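Local coordinates for protein EDTA monooxygenase (PDB 5DQP) that probably acts as an FMN-dependent monooxygenase that uses molecular oxygen in the bacterial breakdown of EDTA, at residues Q58-P63 against N129-A134; V209-G214 against I229-L234; S260-P265 against A377-V382. All coordinates share one frame; numbering follows the deposited sequence.

Contact 1. Residues Q58-P63 against N129-A134; sequences QPQLTP and NPAVAA
The flat groups here are three side-chain amides, those of Q58, Q60 and N129, and they meet at one oxygen. The side chains of N129 and Q58 cross at about a right angle, with their amide planes 71° apart. N129 ND2 gives a nearly straight bond to OE1 of Q58 at 3.1 Å; seen from N129 the acceptor lies in the amide plane, while seen from Q58 the donor sits above the carbonyl plane. The same OE1 accepts a second hydrogen bond, from Q60 NE2 at 2.8 Å, so two N-H groups grip it. The two donor nitrogens consequently end up close, NE2 of Q60 and ND2 of N129 being 3.4 Å apart without a bond between them. Q60 reaches back to Q58 because its chain bends at chi2 (86°), and the T62 hydroxyl donates to its OE1, so both ends of that amide are held. A water also links T62 OG1 to N129 ND2. N129 is the N-cap of helix 130-135: its OD1 accepts from A131 N at 3.0 Å, which fixes the amide's rotation and turns ND2 toward the loop that follows strand 52-55, where P59 is the centre of an inverse gamma turn. V132, on the first turn of the helix, supplies the apolar half. Its CG2 presses on CG of Q60 at 3.4 Å and its CG1 lies 3.8 Å from CD of P59. D57, a predicted FMN ligand, directly precedes Q58, and N199 of the second subunit donates from its ND2 to the backbone oxygen of Q60.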
# COMPACT_ATOMS: atom_id res chain seq x y z
N GLN A 58 6.33 -8.78 -7.80
CA GLN A 58 7.56 -8.29 -8.40
C GLN A 58 7.18 -6.98 -9.05
O GLN A 58 6.14 -6.91 -9.72
CB GLN A 58 8.16 -9.24 -9.43
CG GLN A 58 8.88 -10.41 -8.80
CD GLN A 58 9.47 -11.32 -9.85
OE1 GLN A 58 9.44 -11.00 -11.04
NE2 GLN A 58 10.00 -12.46 -9.42
N PRO A 59 7.96 -5.92 -8.85
CA PRO A 59 7.68 -4.65 -9.57
C PRO A 59 8.24 -4.67 -10.99
O PRO A 59 9.25 -4.04 -11.31
CB PRO A 59 8.36 -3.61 -8.67
CG PRO A 59 9.00 -4.39 -7.49
CD PRO A 59 9.06 -5.82 -7.88
N GLN A 60 7.59 -5.45 -11.85
CA GLN A 60 7.77 -5.43 -13.30
C GLN A 60 6.50 -5.95 -13.96
O GLN A 60 5.69 -6.64 -13.33
CB GLN A 60 8.97 -6.28 -13.73
CG GLN A 60 9.03 -7.66 -13.09
CD GLN A 60 8.23 -8.72 -13.82
OE1 GLN A 60 7.72 -8.49 -14.92
NE2 GLN A 60 8.13 -9.89 -13.21
N LEU A 61 6.32 -5.59 -15.24
CA LEU A 61 5.30 -6.16 -16.10
C LEU A 61 5.92 -7.13 -17.10
O LEU A 61 6.88 -6.79 -17.79
CB LEU A 61 4.56 -5.06 -16.86
CG LEU A 61 3.52 -5.57 -17.87
CD1 LEU A 61 2.47 -6.41 -17.16
CD2 LEU A 61 2.86 -4.38 -18.55
N THR A 62 5.35 -8.33 -17.20
CA THR A 62 5.75 -9.28 -18.24
C THR A 62 4.59 -9.47 -19.21
O THR A 62 3.69 -10.28 -18.96
CB THR A 62 6.18 -10.62 -17.66
OG1 THR A 62 7.25 -10.41 -16.73
CG2 THR A 62 6.67 -11.53 -18.77
N PRO A 63 4.58 -8.77 -20.32
CA PRO A 63 3.38 -8.75 -21.16
C PRO A 63 3.32 -9.91 -22.16
O PRO A 63 2.98 -9.72 -23.34
CB PRO A 63 3.49 -7.40 -21.86
CG PRO A 63 4.98 -7.20 -21.99
CD PRO A 63 5.59 -7.80 -20.76
N ASN A 129 15.39 -10.63 -10.50
CA ASN A 129 14.90 -10.40 -11.85
C ASN A 129 15.49 -9.09 -12.40
O ASN A 129 15.18 -8.00 -11.88
CB ASN A 129 13.37 -10.38 -11.85
CG ASN A 129 12.79 -10.27 -13.26
OD1 ASN A 129 13.51 -10.04 -14.22
ND2 ASN A 129 11.48 -10.45 -13.37
N PRO A 130 16.32 -9.14 -13.44
CA PRO A 130 16.92 -7.89 -13.96
C PRO A 130 15.92 -6.90 -14.55
O PRO A 130 16.25 -5.71 -14.65
CB PRO A 130 17.91 -8.38 -15.02
CG PRO A 130 17.40 -9.76 -15.40
CD PRO A 130 16.79 -10.33 -14.17
N ALA A 131 14.73 -7.36 -14.96
CA ALA A 131 13.67 -6.43 -15.36
C ALA A 131 13.24 -5.54 -14.19
O ALA A 131 13.00 -4.34 -14.37
CB ALA A 131 12.47 -7.22 -15.90
N VAL A 132 13.15 -6.12 -12.99
CA VAL A 132 12.86 -5.32 -11.81
C VAL A 132 13.96 -4.31 -11.57
O VAL A 132 13.70 -3.11 -11.40
CB VAL A 132 12.66 -6.23 -10.59
CG1 VAL A 132 12.58 -5.38 -9.28
CG2 VAL A 132 11.44 -7.10 -10.78
N ALA A 133 15.22 -4.77 -11.56
CA ALA A 133 16.33 -3.86 -11.25
C ALA A 133 16.40 -2.69 -12.23
O ALA A 133 16.77 -1.58 -11.83
CB ALA A 133 17.65 -4.64 -11.24
N ALA A 134 15.97 -2.89 -13.49
CA ALA A 134 16.00 -1.81 -14.48
C ALA A 134 14.93 -0.75 -14.23
O ALA A 134 15.07 0.39 -14.71
CB ALA A 134 15.82 -2.39 -15.89
O HOH W 1 9.97 -11.24 -16.09

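Contact 2. Residues V209-G214 against I229-L234; sequences VVVQAG and IIYAFL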
# COMPACT_ATOMS: atom_id res chain seq x y z
N VAL A 209 4.34 -9.89 11.36
CA VAL A 209 4.94 -11.20 11.10
C VAL A 209 5.80 -11.13 9.84
O VAL A 209 5.41 -10.53 8.84
CB VAL A 209 3.84 -12.26 10.97
CG1 VAL A 209 4.38 -13.61 10.48
CG2 VAL A 209 3.10 -12.42 12.29
N VAL A 210 6.98 -11.73 9.89
CA VAL A 210 7.91 -11.71 8.76
C VAL A 210 7.98 -13.10 8.15
O VAL A 210 8.21 -14.08 8.85
CB VAL A 210 9.31 -11.22 9.17
CG1 VAL A 210 10.33 -11.42 8.03
CG2 VAL A 210 9.26 -9.73 9.57
N VAL A 211 7.80 -13.16 6.83
CA VAL A 211 7.73 -14.40 6.08
C VAL A 211 8.93 -14.46 5.16
O VAL A 211 9.42 -13.43 4.69
CB VAL A 211 6.39 -14.49 5.29
CG1 VAL A 211 6.34 -15.74 4.34
CG2 VAL A 211 5.21 -14.50 6.28
N GLN A 212 9.43 -15.68 4.92
CA GLN A 212 10.61 -15.90 4.09
C GLN A 212 10.39 -17.11 3.18
O GLN A 212 9.65 -18.04 3.52
CB GLN A 212 11.87 -16.09 4.96
CG GLN A 212 13.21 -16.09 4.17
CD GLN A 212 13.57 -17.45 3.57
OE1 GLN A 212 13.13 -18.50 4.06
NE2 GLN A 212 14.36 -17.44 2.48
N ALA A 213 10.92 -17.02 1.99
CA ALA A 213 10.86 -18.06 0.96
C ALA A 213 12.18 -18.12 0.20
O ALA A 213 12.50 -17.23 -0.55
CB ALA A 213 9.73 -17.75 0.01
N GLY A 214 12.92 -19.18 0.36
CA GLY A 214 14.17 -19.37 -0.36
C GLY A 214 15.04 -20.50 0.12
O GLY A 214 15.53 -20.45 1.21
N ILE A 229 7.49 -17.39 9.32
CA ILE A 229 6.89 -18.34 8.41
C ILE A 229 7.84 -18.53 7.24
O ILE A 229 8.37 -17.57 6.69
CB ILE A 229 5.51 -17.90 7.90
CG1 ILE A 229 4.62 -17.41 9.04
CG2 ILE A 229 4.87 -19.04 7.13
CD1 ILE A 229 3.27 -16.87 8.55
N ILE A 230 8.04 -19.79 6.87
CA ILE A 230 8.85 -20.16 5.74
C ILE A 230 7.97 -20.95 4.78
O ILE A 230 7.34 -21.94 5.17
CB ILE A 230 10.07 -20.99 6.18
CG1 ILE A 230 10.78 -20.32 7.37
CG2 ILE A 230 10.97 -21.30 4.98
CD1 ILE A 230 11.87 -21.16 8.01
N TYR A 231 7.92 -20.49 3.53
CA TYR A 231 7.29 -21.24 2.45
C TYR A 231 8.27 -22.26 1.90
O TYR A 231 9.45 -21.98 1.76
CB TYR A 231 6.85 -20.33 1.31
CG TYR A 231 5.78 -19.35 1.69
CD1 TYR A 231 5.11 -19.45 2.91
CD2 TYR A 231 5.43 -18.34 0.81
CE1 TYR A 231 4.12 -18.56 3.24
CE2 TYR A 231 4.42 -17.44 1.13
CZ TYR A 231 3.77 -17.55 2.34
OH TYR A 231 2.78 -16.64 2.65
N ALA A 232 7.76 -23.45 1.58
CA ALA A 232 8.60 -24.55 1.12
C ALA A 232 8.02 -25.19 -0.12
O ALA A 232 6.83 -25.06 -0.44
CB ALA A 232 8.79 -25.62 2.21
N PHE A 233 8.89 -25.88 -0.83
CA PHE A 233 8.52 -26.66 -2.00
C PHE A 233 7.83 -27.94 -1.53
O PHE A 233 8.20 -28.54 -0.52
CB PHE A 233 9.78 -26.97 -2.81
CG PHE A 233 9.53 -27.79 -4.03
CD1 PHE A 233 8.82 -27.27 -5.11
CD2 PHE A 233 10.05 -29.09 -4.13
CE1 PHE A 233 8.61 -28.03 -6.24
CE2 PHE A 233 9.84 -29.85 -5.25
CZ PHE A 233 9.11 -29.32 -6.31
N LEU A 234 6.79 -28.34 -2.25
CA LEU A 234 6.11 -29.59 -1.93
C LEU A 234 6.79 -30.71 -2.71
O LEU A 234 6.32 -31.17 -3.75
CB LEU A 234 4.62 -29.48 -2.22
CG LEU A 234 3.84 -30.73 -1.80
CD1 LEU A 234 3.43 -30.63 -0.36
CD2 LEU A 234 2.62 -30.98 -2.70
O HOH W 2 12.45 -21.62 1.77
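Strands 210-213 and 229-233 run parallel, their axes 4.7 Å apart at closest and crossing at -24°, with V211 paired to I229 and Q212 to I230. Q212 uses both of its backbone polar atoms: its N donates to I229 O at 2.8 Å and its O accepts from Y231 N at 3.0 Å. The bond from I229 N to V210 O is weak. On the face carrying V211, I229 and Y231, the valine divides its methyls between two neighbours. CG1, anti to the backbone N (chi1 174°), sits over one face of the Y231 ring, 3.9 Å from its centroid, in a CH-pi contact displaced toward the rim. CG2 packs against CB of I229 at 3.8 Å and also touches CD1, which meets V209 CG1 as well. F54 stands edge-to-face with the Y231 ring. The Q212 side chain lies on the other face, where its OE1 approaches I230 CG2 at 3.7 Å; both residues touch A223 of helix 217-226. Beyond the paired residues, a water bridges G214 N and Y231 O. Together with helix 217-226, the two strands form a beta-alpha-beta unit, the building pattern of the TIM barrel of luciferase-like monooxygenases.

Contact 3. Residues S260-P265 against A377-V382; sequences STLVLP and AADGFV
D379 reaches V263 from the turn just before strand 380-382, and its side chain can be followed outward. CB lies 3.6 Å from V263 O and 3.9 Å from L262 CD2. With CG anti to the carbonyl carbon (chi1 -56°), the carboxylate points in toward the V263 amide, CG coming within 3.7 Å of V263 N. At the tip, OD2 accepts a hydrogen bond from V263 N through its anti lone pair, 2.7 Å away with the N-H nearly straight (173°). A water that also donates to T261 O gives OD2 a second bond. OD1 has its own partner, forming a salt bridge with R248 of helix 237-253. The backbone of D379 answers in the reverse direction, its N donating to V263 O at 2.8 Å, so one residue occupies both polar atoms of V263. Further on, V382 N bonds to P265 O, while P265 CD packs on A378 CB at 3.5 Å and L264 CB on V382 CG2 at 3.7 Å. Parallel strands 262-271 and 380-383 thus meet in the barrel wall, the carboxylate probably standing in for the backbone carbonyl of regular parallel pairing. Several donors converge on this buried group, which would probably stabilise its negative charge.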
# COMPACT_ATOMS: atom_id res chain seq x y z
N SER A 260 9.06 -20.44 17.28
CA SER A 260 9.33 -19.22 16.54
C SER A 260 9.05 -19.33 15.04
O SER A 260 9.00 -18.31 14.37
CB SER A 260 10.79 -18.82 16.74
OG SER A 260 11.61 -19.79 16.08
N THR A 261 8.87 -20.55 14.52
CA THR A 261 8.98 -20.84 13.09
C THR A 261 7.92 -21.85 12.66
O THR A 261 7.81 -22.94 13.22
CB THR A 261 10.38 -21.40 12.76
OG1 THR A 261 11.38 -20.42 13.08
CG2 THR A 261 10.48 -21.79 11.28
N LEU A 262 7.15 -21.48 11.64
CA LEU A 262 6.22 -22.36 10.96
C LEU A 262 6.71 -22.55 9.53
O LEU A 262 7.17 -21.59 8.90
CB LEU A 262 4.80 -21.78 10.97
CG LEU A 262 4.19 -21.47 12.35
CD1 LEU A 262 2.91 -20.70 12.16
CD2 LEU A 262 3.91 -22.76 13.10
N VAL A 263 6.65 -23.80 9.04
CA VAL A 263 6.97 -24.14 7.65
C VAL A 263 5.69 -24.53 6.92
O VAL A 263 4.95 -25.42 7.36
CB VAL A 263 8.01 -25.29 7.58
CG1 VAL A 263 8.29 -25.67 6.12
CG2 VAL A 263 9.29 -24.91 8.29
N LEU A 264 5.45 -23.89 5.78
CA LEU A 264 4.25 -24.12 4.97
C LEU A 264 4.66 -24.44 3.54
O LEU A 264 4.99 -23.52 2.77
CB LEU A 264 3.31 -22.92 4.98
CG LEU A 264 3.07 -22.17 6.28
CD1 LEU A 264 1.95 -21.17 6.09
CD2 LEU A 264 2.75 -23.12 7.42
N PRO A 265 4.66 -25.72 3.14
CA PRO A 265 4.83 -26.07 1.73
C PRO A 265 3.68 -25.52 0.90
O PRO A 265 2.54 -25.45 1.35
CB PRO A 265 4.84 -27.60 1.73
CG PRO A 265 5.17 -28.00 3.13
CD PRO A 265 4.45 -26.94 3.96
N ALA A 377 6.07 -32.97 8.34
CA ALA A 377 6.65 -32.46 7.11
C ALA A 377 6.12 -31.08 6.77
O ALA A 377 6.51 -30.51 5.75
CB ALA A 377 6.38 -33.42 5.95
N ALA A 378 5.26 -30.52 7.63
CA ALA A 378 4.59 -29.25 7.39
C ALA A 378 3.92 -28.82 8.69
O ALA A 378 3.43 -29.65 9.45
CB ALA A 378 3.53 -29.41 6.29
N ASP A 379 3.89 -27.51 8.93
CA ASP A 379 2.99 -26.97 9.95
C ASP A 379 1.66 -26.50 9.37
O ASP A 379 0.77 -26.10 10.13
CB ASP A 379 3.68 -25.81 10.70
CG ASP A 379 5.02 -26.24 11.31
OD1 ASP A 379 4.99 -27.00 12.30
OD2 ASP A 379 6.09 -25.85 10.78
N GLY A 380 1.52 -26.53 8.06
CA GLY A 380 0.35 -26.05 7.36
C GLY A 380 0.76 -25.87 5.91
O GLY A 380 1.83 -26.32 5.51
N PHE A 381 -0.10 -25.20 5.13
CA PHE A 381 0.14 -25.16 3.69
C PHE A 381 -0.28 -23.83 3.10
O PHE A 381 -1.18 -23.15 3.62
CB PHE A 381 -0.60 -26.30 2.96
CG PHE A 381 -0.24 -27.66 3.50
CD1 PHE A 381 -0.93 -28.19 4.58
CD2 PHE A 381 0.81 -28.38 2.97
CE1 PHE A 381 -0.60 -29.42 5.10
CE2 PHE A 381 1.14 -29.61 3.47
CZ PHE A 381 0.43 -30.12 4.56
N VAL A 382 0.39 -23.46 2.02
CA VAL A 382 -0.03 -22.37 1.14
C VAL A 382 -0.76 -22.99 -0.04
O VAL A 382 -0.17 -23.76 -0.81
CB VAL A 382 1.16 -21.52 0.66
CG1 VAL A 382 0.67 -20.16 0.14
CG2 VAL A 382 2.27 -21.35 1.76
O HOH W 3 8.03 -25.54 12.42

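All three contacts belong to one TIM-barrel domain and follow in series along the chain. Contacts 2 and 3 are successive pieces of the barrel wall, their centres 8 Å apart: strand 229-233 lies beside strand 262-271, I230 probably bonding through its O to L264 N and through its N to L262 O, and Y231 packs on V382. Strand 380-383 then pairs with strand 7-11, leading round the curled parallel sheet. Contact 1 stands apart, its centre about 22 Å from contact 2 and 29 Å from contact 3, where the loop after strand 52-55 meets the start of helix 130-135. The wall is held strand to strand; contact 1 lies near the predicted FMN site and the second subunit.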